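Local coordinates for major capsid protein P2 (Pseudoalteromonas phage pm2, PDB 2VVF) that forms the trimeric, double jelly-roll building block of the protein capsid that surrounds the internal membrane of this marine bacteriophage, at residues F83-P88 and F104-V109. Residues are numbered along the deposited sequence; the frame is centred on the assembly and turned at random.
With CA (calcium ion), chain G.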
# COMPACT_ATOMS: atom_id res chain seq x y z
N PHE A 83 2.07 -14.51 -14.51
CA PHE A 83 1.12 -15.41 -13.86
C PHE A 83 1.36 -15.25 -12.37
O PHE A 83 2.32 -15.80 -11.83
CB PHE A 83 1.39 -16.86 -14.27
CG PHE A 83 0.95 -17.20 -15.66
CD1 PHE A 83 -0.24 -17.88 -15.87
CD2 PHE A 83 1.73 -16.88 -16.75
CE1 PHE A 83 -0.65 -18.21 -17.15
CE2 PHE A 83 1.33 -17.20 -18.03
CZ PHE A 83 0.14 -17.87 -18.23
N HIS A 84 0.52 -14.46 -11.72
CA HIS A 84 0.66 -14.23 -10.29
C HIS A 84 -0.03 -15.31 -9.47
O HIS A 84 -1.23 -15.22 -9.20
CB HIS A 84 0.10 -12.85 -9.91
CG HIS A 84 0.91 -11.71 -10.44
ND1 HIS A 84 1.92 -11.12 -9.72
CD2 HIS A 84 0.84 -11.04 -11.61
CE1 HIS A 84 2.45 -10.14 -10.43
NE2 HIS A 84 1.81 -10.07 -11.58
N PHE A 85 0.73 -16.32 -9.06
CA PHE A 85 0.17 -17.38 -8.23
C PHE A 85 0.05 -16.84 -6.82
O PHE A 85 -0.99 -16.97 -6.18
CB PHE A 85 1.05 -18.63 -8.30
CG PHE A 85 1.13 -19.22 -9.67
CD1 PHE A 85 0.03 -19.85 -10.23
CD2 PHE A 85 2.27 -19.08 -10.44
CE1 PHE A 85 0.08 -20.36 -11.51
CE2 PHE A 85 2.33 -19.60 -11.72
CZ PHE A 85 1.24 -20.24 -12.26
N VAL A 86 1.10 -16.17 -6.37
CA VAL A 86 1.08 -15.52 -5.07
C VAL A 86 0.23 -14.26 -5.25
O VAL A 86 0.46 -13.48 -6.18
CB VAL A 86 2.51 -15.16 -4.61
CG1 VAL A 86 2.47 -14.09 -3.53
CG2 VAL A 86 3.25 -16.40 -4.14
N ARG A 87 -0.77 -14.09 -4.40
CA ARG A 87 -1.65 -12.93 -4.49
C ARG A 87 -1.17 -11.78 -3.61
O ARG A 87 -1.31 -11.82 -2.39
CB ARG A 87 -3.09 -13.33 -4.16
CG ARG A 87 -3.63 -14.45 -5.03
CD ARG A 87 -5.09 -14.73 -4.77
NE ARG A 87 -5.94 -13.62 -5.19
CZ ARG A 87 -6.88 -13.71 -6.13
NH1 ARG A 87 -7.10 -14.86 -6.75
NH2 ARG A 87 -7.61 -12.65 -6.45
N PRO A 88 -0.57 -10.78 -4.25
CA PRO A 88 0.01 -9.63 -3.55
C PRO A 88 -0.98 -8.77 -2.77
O PRO A 88 -0.59 -8.02 -1.88
CB PRO A 88 0.62 -8.80 -4.69
CG PRO A 88 0.72 -9.74 -5.86
CD PRO A 88 -0.44 -10.68 -5.71
N PHE A 104 -0.75 -18.78 -1.79
CA PHE A 104 -1.33 -19.08 -3.09
C PHE A 104 -0.28 -19.52 -4.11
O PHE A 104 -0.62 -19.86 -5.24
CB PHE A 104 -2.09 -17.87 -3.62
CG PHE A 104 -3.37 -17.59 -2.89
CD1 PHE A 104 -4.56 -18.17 -3.30
CD2 PHE A 104 -3.38 -16.76 -1.78
CE1 PHE A 104 -5.74 -17.92 -2.62
CE2 PHE A 104 -4.56 -16.50 -1.10
CZ PHE A 104 -5.74 -17.08 -1.52
N ALA A 105 0.98 -19.51 -3.70
CA ALA A 105 2.07 -19.91 -4.59
C ALA A 105 1.85 -21.31 -5.15
O ALA A 105 1.25 -22.17 -4.49
CB ALA A 105 3.41 -19.82 -3.87
N LEU A 106 2.35 -21.55 -6.36
CA LEU A 106 2.19 -22.85 -7.00
C LEU A 106 3.27 -23.85 -6.59
O LEU A 106 4.30 -23.98 -7.25
CB LEU A 106 2.19 -22.69 -8.53
CG LEU A 106 2.12 -23.98 -9.34
CD1 LEU A 106 0.94 -24.83 -8.91
CD2 LEU A 106 2.04 -23.66 -10.83
N GLY A 107 3.01 -24.56 -5.50
CA GLY A 107 3.93 -25.59 -5.03
C GLY A 107 3.81 -26.77 -5.98
O GLY A 107 2.74 -27.02 -6.53
N THR A 108 4.92 -27.48 -6.20
CA THR A 108 4.92 -28.61 -7.12
C THR A 108 5.27 -29.94 -6.47
O THR A 108 5.24 -30.99 -7.12
CB THR A 108 5.80 -28.34 -8.35
OG1 THR A 108 7.17 -28.28 -7.95
CG2 THR A 108 5.40 -27.02 -9.01
N VAL A 109 5.61 -29.91 -5.18
CA VAL A 109 5.98 -31.13 -4.47
C VAL A 109 4.88 -32.19 -4.51
O VAL A 109 3.74 -31.92 -4.16
CB VAL A 109 6.41 -30.82 -3.02
CG1 VAL A 109 6.41 -32.10 -2.19
CG2 VAL A 109 7.79 -30.17 -3.01
CA CA G . -0.14 -23.11 -2.59
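Arg87 lays the aliphatic part of its side chain over one face of the Phe104 ring, a CH-pi contact in which CD sits 3.7 Å from the ring centroid and only 8° off the normal. Arginine suits this place because its methylenes can cover an aromatic while its charged end travels on: the chain bends at chi3 (67°), and the guanidinium plane stands 60° from the ring plane. At 5.8 Å from CZ to the ring centroid, any cation-pi attraction is at most weak; NH1 instead hydrogen-bonds Thr145 OG1. The second CH-pi contact pairs Phe85 with Leu106, whose side chains run alongside each other in the same direction. Leu106 CB lies above the Phe85 ring toward its rim, 4.0 Å from the centroid, and CD2 reaches CZ at 3.8 Å, the branched leucine following the flat ring from root to tip.

Both segments belong to the N-terminal of the two jelly rolls. Strands 80-84 and 106-107 each pair antiparallel with strand 28-37, and no hydrogen bond joins the two segments directly: Val86 bonds through its backbone to Glu30, Leu106 to Tyr29.

Between these two ring contacts the packing is a single apolar touch, where the small Ala105 allows close approach and its CB meets Val86 CG2 at 3.4 Å; with CG1 swung opposite the valine's backbone N, CG2 is the methyl left to touch Ala105.

Metal binding uses the main chain. Ala105 O coordinates the calcium ion at 2.5 Å, and Pro141 O and Trp143 O bind the same ion, tying this loop to the chain entering the second jelly roll.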